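Local structure of conserved hypothetical protein (Staphylococcus aureus subsp. aureus, 2AP3) at residues 134-137 against 138-142; 167-170 against 171-174; 80-83 against 84-87; 142-145 against 146-150. The protein is of unknown function but belongs to a family of putative cell-wall binding lipoproteins and folds as an elongated bundle of helices. One frame throughout, in Å; residues are numbered along the deposited sequence.

In the fold
The chain runs through helices 10-30, 33-50, 61-96, 109-150 and 157-195. Contact 3 comes first, on helix 61-96. Contacts 1 and 4 follow on helix 109-150, and contact 2 lies on helix 157-195. Each spans little more than two helical turns and closes no long loop. They run in series without nesting or crossing; contacts 1 and 4 share Ser142. Side chains tie neighbouring helices together. Lys137 of contact 1 makes a salt bridge with Glu86 of contact 3, and Tyr136 meets Phe82. Asn170 of contact 2 bonds Ser142, and Tyr171 bonds Glu143 of contact 4. Helix 109-150 is thus joined to both neighbours in sequence.

Contact 1 of 4, residues 134-137 against 138-142; sequences KAYK and KAVNS
Val140 sets a methyl group over one face of the Tyr136 ring, one turn further along helix 109-150 of the helical bundle. This is an i to i+4 CH-pi contact. Val140 CG2 stands 3.8 Å from the centroid of the Tyr136 ring and 24° off the ring normal. The methyl lies toward the rim, where Val140 CG2 is 3.5 Å from Tyr136 CZ. The Tyr136 side chain leaves with CG anti to the backbone N (chi1 177°), and this carries the ring along the helix to the methyl. The ring also meets Phe82 of helix 61-96, so the pair sits where two helices pack.

Four backbone bonds of the alpha-helical pattern join the segments. Val140 N to Tyr136 O is the straightest, with an N-H...O angle of 171°. Asn141 N to Lys137 O is the shortest at 2.8 Å.

Among the polar side chains, Lys137 reaches out of the segment to a salt bridge with Glu86 of helix 61-96. Ser142 turns back on its own helix and also meets Asn170 of helix 157-195, to which it is hydrogen-bonded. Ser142 OG donates to Ala139 O at 2.6 Å.

Contact 2 of 4, residues 167-170 against 171-174; sequences IEQN and YKKL
Ile167 and Tyr171 lie side by side and point the same way, one turn apart on helix 157-195 of the helical bundle. The branch methyl Ile167 CG2 touches the edge of the Tyr171 ring, in the ring plane. Ile167 CG2 is 3.6 Å from Tyr171 CE2 and nearly as close to Tyr171 CD2. The methyl sits anti to the Ile167 backbone N, while CG1 takes the place beside that N (chi1 -61°). The ring therefore meets the short branch.

A second group, Gln169, Lys172 and Lys173, lies on the exposed side. Gln169 bends at chi2 (48°), which turns its amide forward to Lys172 and Lys173. The Gln169 chain crosses both lysines at about a right angle. Gln169 NE2 lies 3.6 Å from Lys173 CG, and Gln169 OE1 lies 3.7 Å from Lys172 CD. These are contacts with aliphatic parts of the lysines. Asn170 is buried against helix 109-150. It runs alongside Lys173, with Asn170 OD1 3.8 Å from Lys173 CE.

The backbone holds the two turns in place. Tyr171 N bonds to Ile167 O at 2.9 Å, and three further bonds of the same spacing follow.

Further out, helix 109-150 fixes the polar ends. Tyr171 OH bonds to Glu143, and the Asn170 amide is held by Ser142. The Tyr171 side chain also packs on Ala139. On the exposed side, Glu168 and Lys172 have opposite charges but do not pair directly: Glu168 OE2 stays 5.8 Å from Lys172 NZ.

Contact 3 of 4, residues 80-83 against 84-87; sequences KEFE and KEED
The Phe82 ring is flanked by two glutamates of the next turn of helix 61-96, part of the helical bundle. Both come obliquely to the ring. Glu85 brings its carboxylate to one side, with Glu85 OE1 3.5 Å from Phe82 CE1 and the two planes 60° apart. Glu86 crosses the Phe82 side chain at about a right angle. The methylene Glu86 CG is 3.6 Å from Phe82 CE2, and the Glu86 carboxylate plane is only 25° from the ring plane. Both carboxylates have partners on helix 109-150: His129 for Glu85, Lys137 for Glu86. Phe82 itself is buried and packs on Tyr132 and Ala133 of that helix.

The backbone is less regular here. Lys84 N bonds to Glu81 O, three residues back, from 50° out of the carbonyl plane. Phe82 O accepts a good bond from Glu86 N and a weak one from Glu85 N.

Two salt bridges follow the helix. Lys80 NZ meets Glu83 OE2 at 2.7 Å. The second pair, Glu81 and Lys84, lies beside helix 33-50, against Val38. Glu81 bends at chi2 toward the extended Lys84 chain. Lys84 NZ meets the syn side of Glu81 OE1 at 2.9 Å.

Contact 4 of 4, residues 142-145 against 146-150; sequences SEKT and LFKYL
Phe147 lays one face of its ring against the carbonyl oxygen of Glu143, one turn earlier. Glu143 O stands 3.2 Å above the plane of the Phe147 ring, toward the rim, and is closest to CD2. Phe147 CG lies beside its own backbone N (chi1 -53°), which turns the ring back along the helix. The ring also meets the aliphatic start of Glu143, with Phe147 CE2 3.8 Å from Glu143 CB.

Backbone bonds of i to i+4 spacing run through both turns. Glu143 O accepts from Phe147 N at 2.9 Å, so this oxygen is bonded as well as covered by the ring. Leu146 N to Ser142 O is longer, at 3.2 Å, and the donor stands 36° out of the carbonyl plane.

The charged ends reach to other helices. Glu143, besides its partner Tyr171, makes a salt bridge with Arg78, which should favour its charged form. Lys144 pairs with Asp76.

Leu146 packs on Ile167, and Phe147 on Leu71 and Ile72. Lys49 of helix 33-50 also lies against Glu143 and Phe147. Helix 109-150 here shows its partly buried faces to helices 33-50, 61-96 and 157-195, the side-by-side packing of an alpha-helical bundle.

Contact 1 of 4, residues 134-137 against 138-142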
loop_
_atom_site.group_PDB
_atom_site.type_symbol
_atom_site.label_atom_id
_atom_site.label_comp_id
_atom_site.label_asym_id
_atom_site.label_seq_id
_atom_site.Cartn_x
_atom_site.Cartn_y
_atom_site.Cartn_z
ATOM N N LYS A 134 6.969 4.388 -2.664
ATOM C CA LYS A 134 8.227 5.139 -2.708
ATOM C C LYS A 134 8.623 5.598 -1.292
ATOM O O LYS A 134 9.779 5.488 -0.878
ATOM C CB LYS A 134 8.113 6.348 -3.649
ATOM C CG LYS A 134 9.452 7.013 -3.986
ATOM C CD LYS A 134 9.255 8.098 -5.059
ATOM C CE LYS A 134 10.492 8.955 -5.248
ATOM N NZ LYS A 134 11.690 8.175 -5.679
ATOM N N ALA A 135 7.651 6.115 -0.545
ATOM C CA ALA A 135 7.928 6.656 0.792
ATOM C C ALA A 135 8.312 5.528 1.773
ATOM O O ALA A 135 9.203 5.697 2.606
ATOM C CB ALA A 135 6.720 7.428 1.311
ATOM N N TYR A 136 7.634 4.386 1.662
ATOM C CA TYR A 136 7.939 3.272 2.537
ATOM C C TYR A 136 9.349 2.750 2.257
ATOM O O TYR A 136 10.155 2.590 3.185
ATOM C CB TYR A 136 6.899 2.144 2.370
ATOM C CG TYR A 136 7.243 0.943 3.221
ATOM C CD1 TYR A 136 7.135 1.007 4.612
ATOM C CD2 TYR A 136 7.738 -0.232 2.643
ATOM C CE1 TYR A 136 7.494 -0.075 5.415
ATOM C CE2 TYR A 136 8.103 -1.345 3.454
ATOM C CZ TYR A 136 7.958 -1.254 4.830
ATOM O OH TYR A 136 8.318 -2.339 5.624
ATOM N N LYS A 137 9.657 2.494 0.980
ATOM C CA LYS A 137 11.011 2.029 0.626
ATOM C C LYS A 137 12.120 3.010 1.051
ATOM O O LYS A 137 13.174 2.588 1.550
ATOM C CB LYS A 137 11.096 1.721 -0.862
ATOM C CG LYS A 137 10.247 0.524 -1.236
ATOM C CD LYS A 137 10.490 0.105 -2.706
ATOM C CE LYS A 137 9.802 1.000 -3.664
ATOM N NZ LYS A 137 9.941 0.384 -5.031
ATOM N N LYS A 138 11.860 4.303 0.898
ATOM C CA LYS A 138 12.851 5.300 1.288
ATOM C C LYS A 138 13.112 5.177 2.787
ATOM O O LYS A 138 14.256 5.200 3.237
ATOM C CB LYS A 138 12.360 6.706 0.921
ATOM C CG LYS A 138 13.393 7.759 1.136
ATOM C CD LYS A 138 12.791 9.127 0.913
ATOM C CE LYS A 138 13.766 10.209 1.240
ATOM N NZ LYS A 138 14.790 10.295 0.199
ATOM N N ALA A 139 12.031 5.043 3.550
ATOM C CA ALA A 139 12.169 4.961 5.014
ATOM C C ALA A 139 12.985 3.714 5.416
ATOM O O ALA A 139 13.957 3.813 6.181
ATOM C CB ALA A 139 10.801 4.958 5.662
ATOM N N VAL A 140 12.610 2.538 4.907
ATOM C CA VAL A 140 13.294 1.280 5.289
ATOM C C VAL A 140 14.733 1.281 4.799
ATOM O O VAL A 140 15.651 0.898 5.539
ATOM C CB VAL A 140 12.532 0.032 4.786
ATOM C CG1 VAL A 140 13.270 -1.225 5.178
ATOM C CG2 VAL A 140 11.140 0.024 5.352
ATOM N N ASN A 141 14.951 1.796 3.593
ATOM C CA ASN A 141 16.309 1.960 3.118
ATOM C C ASN A 141 17.141 2.889 3.995
ATOM O O ASN A 141 18.321 2.618 4.192
ATOM C CB ASN A 141 16.322 2.379 1.658
ATOM C CG ASN A 141 16.130 1.186 0.716
ATOM O OD1 ASN A 141 15.175 1.120 -0.094
ATOM N ND2 ASN A 141 17.035 0.234 0.817
ATOM N N SER A 142 16.533 3.943 4.555
ATOM C CA SER A 142 17.300 4.862 5.430
ATOM C C SER A 142 17.669 4.209 6.778
ATOM O O SER A 142 18.703 4.547 7.382
ATOM C CB SER A 142 16.579 6.200 5.620
ATOM O OG SER A 142 15.402 6.002 6.353
#

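Contact 2 of 4, residues 167-170 against 171-174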
loop_
_atom_site.group_PDB
_atom_site.type_symbol
_atom_site.label_atom_id
_atom_site.label_comp_id
_atom_site.label_asym_id
_atom_site.label_seq_id
_atom_site.Cartn_x
_atom_site.Cartn_y
_atom_site.Cartn_z
ATOM N N ILE A 167 16.031 9.226 8.969
ATOM C CA ILE A 167 14.996 8.225 9.226
ATOM C C ILE A 167 13.715 8.903 9.756
ATOM O O ILE A 167 12.629 8.682 9.226
ATOM C CB ILE A 167 15.479 7.116 10.201
ATOM C CG1 ILE A 167 16.672 6.393 9.599
ATOM C CG2 ILE A 167 14.359 6.138 10.523
ATOM C CD1 ILE A 167 17.414 5.485 10.595
ATOM N N GLU A 168 13.848 9.736 10.794
ATOM C CA GLU A 168 12.703 10.474 11.323
ATOM C C GLU A 168 11.973 11.254 10.251
ATOM O O GLU A 168 10.747 11.212 10.188
ATOM C CB GLU A 168 13.110 11.438 12.442
ATOM C CG GLU A 168 13.266 10.760 13.777
ATOM C CD GLU A 168 13.492 11.731 14.927
ATOM O OE1 GLU A 168 13.711 11.227 16.046
ATOM O OE2 GLU A 168 13.446 12.977 14.724
ATOM N N GLN A 169 12.719 11.973 9.417
ATOM C CA GLN A 169 12.089 12.822 8.407
ATOM C C GLN A 169 11.343 11.960 7.376
ATOM O O GLN A 169 10.233 12.299 6.910
ATOM C CB GLN A 169 13.112 13.709 7.696
ATOM C CG GLN A 169 12.462 14.707 6.745
ATOM C CD GLN A 169 11.304 15.448 7.406
ATOM O OE1 GLN A 169 11.483 16.116 8.428
ATOM N NE2 GLN A 169 10.105 15.315 6.832
ATOM N N ASN A 170 11.963 10.842 7.030
ATOM C CA ASN A 170 11.359 9.911 6.093
ATOM C C ASN A 170 10.079 9.319 6.617
ATOM O O ASN A 170 9.133 9.103 5.848
ATOM C CB ASN A 170 12.360 8.824 5.709
ATOM C CG ASN A 170 13.509 9.374 4.911
ATOM O OD1 ASN A 170 13.427 10.479 4.354
ATOM N ND2 ASN A 170 14.593 8.615 4.849
ATOM N N TYR A 171 10.030 9.097 7.932
ATOM C CA TYR A 171 8.793 8.587 8.544
ATOM C C TYR A 171 7.703 9.662 8.626
ATOM O O TYR A 171 6.519 9.330 8.514
ATOM C CB TYR A 171 9.053 7.882 9.879
ATOM C CG TYR A 171 9.453 6.446 9.651
ATOM C CD1 TYR A 171 8.520 5.519 9.207
ATOM C CD2 TYR A 171 10.772 6.030 9.798
ATOM C CE1 TYR A 171 8.881 4.202 8.955
ATOM C CE2 TYR A 171 11.143 4.726 9.555
ATOM C CZ TYR A 171 10.186 3.805 9.135
ATOM O OH TYR A 171 10.542 2.499 8.881
ATOM N N LYS A 172 8.092 10.929 8.780
ATOM C CA LYS A 172 7.132 12.045 8.776
ATOM C C LYS A 172 6.465 12.085 7.417
ATOM O O LYS A 172 5.248 12.192 7.309
ATOM C CB LYS A 172 7.802 13.394 9.052
ATOM C CG LYS A 172 8.140 13.672 10.525
ATOM C CD LYS A 172 8.716 15.066 10.668
ATOM C CE LYS A 172 9.486 15.216 11.998
ATOM N NZ LYS A 172 8.679 15.782 13.115
ATOM N N LYS A 173 7.283 11.987 6.378
ATOM C CA LYS A 173 6.783 11.972 5.021
ATOM C C LYS A 173 5.921 10.739 4.738
ATOM O O LYS A 173 4.892 10.841 4.046
ATOM C CB LYS A 173 7.949 12.048 4.054
ATOM C CG LYS A 173 8.728 13.358 4.107
ATOM C CD LYS A 173 9.522 13.538 2.814
ATOM C CE LYS A 173 10.703 12.569 2.701
ATOM N NZ LYS A 173 10.971 12.246 1.264
ATOM N N LEU A 174 6.327 9.577 5.256
ATOM C CA LEU A 174 5.545 8.363 5.045
ATOM C C LEU A 174 4.157 8.510 5.679
ATOM O O LEU A 174 3.156 8.090 5.080
ATOM C CB LEU A 174 6.277 7.125 5.567
ATOM C CG LEU A 174 5.535 5.775 5.567
ATOM C CD1 LEU A 174 5.093 5.381 4.149
ATOM C CD2 LEU A 174 6.372 4.704 6.250
#

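Contact 3 of 4, residues 80-83 against 84-87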
loop_
_atom_site.group_PDB
_atom_site.type_symbol
_atom_site.label_atom_id
_atom_site.label_comp_id
_atom_site.label_asym_id
_atom_site.label_seq_id
_atom_site.Cartn_x
_atom_site.Cartn_y
_atom_site.Cartn_z
ATOM N N LYS A 80 11.908 -6.917 0.790
ATOM C CA LYS A 80 11.616 -8.043 -0.094
ATOM C C LYS A 80 10.132 -8.418 0.045
ATOM O O LYS A 80 9.410 -8.598 -0.960
ATOM C CB LYS A 80 12.521 -9.222 0.243
ATOM C CG LYS A 80 12.328 -10.459 -0.641
ATOM C CD LYS A 80 12.520 -10.136 -2.124
ATOM C CE LYS A 80 13.960 -9.699 -2.406
ATOM N NZ LYS A 80 14.212 -9.303 -3.839
ATOM N N GLU A 81 9.655 -8.533 1.282
ATOM C CA GLU A 81 8.244 -8.833 1.487
ATOM C C GLU A 81 7.362 -7.746 0.862
ATOM O O GLU A 81 6.349 -8.046 0.218
ATOM C CB GLU A 81 7.967 -9.027 2.994
ATOM C CG GLU A 81 6.586 -9.563 3.331
ATOM C CD GLU A 81 6.234 -10.900 2.676
ATOM O OE1 GLU A 81 7.120 -11.760 2.412
ATOM O OE2 GLU A 81 5.029 -11.104 2.467
ATOM N N PHE A 82 7.756 -6.476 0.994
ATOM C CA PHE A 82 6.950 -5.392 0.430
ATOM C C PHE A 82 6.819 -5.468 -1.094
ATOM O O PHE A 82 5.827 -5.012 -1.644
ATOM C CB PHE A 82 7.477 -4.041 0.888
ATOM C CG PHE A 82 6.617 -2.884 0.497
ATOM C CD1 PHE A 82 5.361 -2.713 1.064
ATOM C CD2 PHE A 82 7.053 -1.970 -0.435
ATOM C CE1 PHE A 82 4.574 -1.617 0.704
ATOM C CE2 PHE A 82 6.267 -0.871 -0.814
ATOM C CZ PHE A 82 5.020 -0.715 -0.235
ATOM N N GLU A 83 7.805 -6.065 -1.764
ATOM C CA GLU A 83 7.724 -6.254 -3.229
ATOM C C GLU A 83 6.415 -6.936 -3.612
ATOM O O GLU A 83 5.850 -6.629 -4.667
ATOM C CB GLU A 83 8.868 -7.126 -3.739
ATOM C CG GLU A 83 10.231 -6.459 -3.656
ATOM C CD GLU A 83 11.344 -7.288 -4.312
ATOM O OE1 GLU A 83 11.059 -8.034 -5.293
ATOM O OE2 GLU A 83 12.495 -7.207 -3.856
ATOM N N LYS A 84 5.977 -7.899 -2.796
ATOM C CA LYS A 84 4.735 -8.624 -3.084
ATOM C C LYS A 84 3.534 -7.669 -3.123
ATOM O O LYS A 84 2.630 -7.842 -3.945
ATOM C CB LYS A 84 4.505 -9.765 -2.086
ATOM C CG LYS A 84 5.552 -10.872 -2.141
ATOM C CD LYS A 84 5.383 -11.781 -0.934
ATOM C CE LYS A 84 6.497 -12.796 -0.812
ATOM N NZ LYS A 84 6.330 -13.693 0.387
ATOM N N GLU A 85 3.517 -6.676 -2.232
ATOM C CA GLU A 85 2.447 -5.653 -2.242
ATOM C C GLU A 85 2.537 -4.809 -3.510
ATOM O O GLU A 85 1.539 -4.564 -4.186
ATOM C CB GLU A 85 2.481 -4.775 -0.980
ATOM C CG GLU A 85 1.477 -3.597 -1.049
ATOM C CD GLU A 85 1.319 -2.848 0.271
ATOM O OE1 GLU A 85 1.657 -3.422 1.344
ATOM O OE2 GLU A 85 0.881 -1.660 0.229
ATOM N N GLU A 86 3.749 -4.392 -3.852
ATOM C CA GLU A 86 3.958 -3.609 -5.061
ATOM C C GLU A 86 3.495 -4.380 -6.276
ATOM O O GLU A 86 2.783 -3.818 -7.133
ATOM C CB GLU A 86 5.429 -3.247 -5.199
ATOM C CG GLU A 86 5.893 -2.300 -4.084
ATOM C CD GLU A 86 7.335 -1.911 -4.288
ATOM O OE1 GLU A 86 8.251 -2.699 -3.920
ATOM O OE2 GLU A 86 7.547 -0.829 -4.858
ATOM N N ASP A 87 3.867 -5.658 -6.341
ATOM C CA ASP A 87 3.503 -6.524 -7.472
ATOM C C ASP A 87 1.987 -6.707 -7.545
ATOM O O ASP A 87 1.413 -6.756 -8.630
ATOM C CB ASP A 87 4.213 -7.889 -7.386
ATOM C CG ASP A 87 5.742 -7.799 -7.612
ATOM O OD1 ASP A 87 6.262 -6.770 -8.086
ATOM O OD2 ASP A 87 6.430 -8.806 -7.327
HETATM O O HOH W 1 3.555 -12.886 1.697
HETATM O O HOH W 2 9.049 -5.940 -7.178
#

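Contact 4 of 4, residues 142-145 against 146-150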
loop_
_atom_site.group_PDB
_atom_site.type_symbol
_atom_site.label_atom_id
_atom_site.label_comp_id
_atom_site.label_asym_id
_atom_site.label_seq_id
_atom_site.Cartn_x
_atom_site.Cartn_y
_atom_site.Cartn_z
ATOM N N SER A 142 16.533 3.943 4.555
ATOM C CA SER A 142 17.300 4.862 5.430
ATOM C C SER A 142 17.669 4.209 6.778
ATOM O O SER A 142 18.703 4.547 7.382
ATOM C CB SER A 142 16.579 6.200 5.620
ATOM O OG SER A 142 15.402 6.002 6.353
ATOM N N GLU A 143 16.867 3.227 7.200
ATOM C CA GLU A 143 17.210 2.400 8.374
ATOM C C GLU A 143 18.424 1.546 8.015
ATOM O O GLU A 143 19.413 1.509 8.760
ATOM C CB GLU A 143 16.024 1.529 8.801
ATOM C CG GLU A 143 14.913 2.378 9.476
ATOM C CD GLU A 143 13.578 1.679 9.704
ATOM O OE1 GLU A 143 13.300 0.644 9.085
ATOM O OE2 GLU A 143 12.762 2.235 10.489
ATOM N N LYS A 144 18.338 0.876 6.865
ATOM C CA LYS A 144 19.449 0.080 6.369
ATOM C C LYS A 144 20.767 0.884 6.314
ATOM O O LYS A 144 21.823 0.402 6.720
ATOM C CB LYS A 144 19.114 -0.594 5.043
ATOM C CG LYS A 144 20.256 -1.539 4.567
ATOM C CD LYS A 144 19.929 -2.314 3.276
ATOM C CE LYS A 144 21.172 -3.029 2.711
ATOM N NZ LYS A 144 20.793 -3.752 1.456
ATOM N N THR A 145 20.696 2.123 5.832
ATOM C CA THR A 145 21.867 2.997 5.774
ATOM C C THR A 145 22.479 3.214 7.174
ATOM O O THR A 145 23.695 3.153 7.344
ATOM C CB THR A 145 21.464 4.315 5.119
ATOM O OG1 THR A 145 21.137 4.045 3.756
ATOM C CG2 THR A 145 22.575 5.334 5.173
ATOM N N LEU A 146 21.628 3.440 8.170
ATOM C CA LEU A 146 22.147 3.556 9.538
ATOM C C LEU A 146 22.798 2.240 9.971
ATOM O O LEU A 146 23.882 2.260 10.554
ATOM C CB LEU A 146 21.052 3.969 10.503
ATOM C CG LEU A 146 21.369 3.899 12.007
ATOM C CD1 LEU A 146 22.619 4.738 12.344
ATOM C CD2 LEU A 146 20.183 4.322 12.857
ATOM N N PHE A 147 22.153 1.113 9.696
ATOM C CA PHE A 147 22.724 -0.155 10.172
ATOM C C PHE A 147 24.050 -0.495 9.508
ATOM O O PHE A 147 24.960 -1.017 10.186
ATOM C CB PHE A 147 21.712 -1.309 10.057
ATOM C CG PHE A 147 20.390 -1.025 10.717
ATOM C CD1 PHE A 147 20.322 -0.332 11.921
ATOM C CD2 PHE A 147 19.203 -1.428 10.108
ATOM C CE1 PHE A 147 19.081 -0.037 12.539
ATOM C CE2 PHE A 147 17.957 -1.135 10.705
ATOM C CZ PHE A 147 17.906 -0.452 11.937
ATOM N N LYS A 148 24.184 -0.185 8.219
ATOM C CA LYS A 148 25.460 -0.374 7.528
ATOM C C LYS A 148 26.559 0.477 8.158
ATOM O O LYS A 148 27.711 0.034 8.292
ATOM C CB LYS A 148 25.332 -0.048 6.055
ATOM C CG LYS A 148 24.630 -1.136 5.259
ATOM C CD LYS A 148 24.649 -0.856 3.720
ATOM C CE LYS A 148 26.063 -0.721 3.111
ATOM N NZ LYS A 148 25.980 -0.386 1.662
ATOM N N TYR A 149 26.201 1.696 8.559
ATOM C CA TYR A 149 27.157 2.567 9.229
ATOM C C TYR A 149 27.640 1.944 10.546
ATOM O O TYR A 149 28.816 1.998 10.890
ATOM C CB TYR A 149 26.537 3.953 9.416
ATOM C CG TYR A 149 27.352 4.900 10.270
ATOM C CD1 TYR A 149 28.555 5.433 9.813
ATOM C CD2 TYR A 149 26.903 5.269 11.529
ATOM C CE1 TYR A 149 29.292 6.299 10.604
ATOM C CE2 TYR A 149 27.639 6.156 12.332
ATOM C CZ TYR A 149 28.837 6.661 11.855
ATOM O OH TYR A 149 29.595 7.530 12.622
ATOM N N LEU A 150 26.738 1.288 11.262
ATOM C CA LEU A 150 27.156 0.588 12.488
ATOM C C LEU A 150 28.053 -0.632 12.243
ATOM O O LEU A 150 28.739 -1.072 13.183
ATOM C CB LEU A 150 25.926 0.096 13.272
ATOM C CG LEU A 150 24.871 1.137 13.673
ATOM C CD1 LEU A 150 23.702 0.472 14.344
ATOM C CD2 LEU A 150 25.467 2.193 14.594
#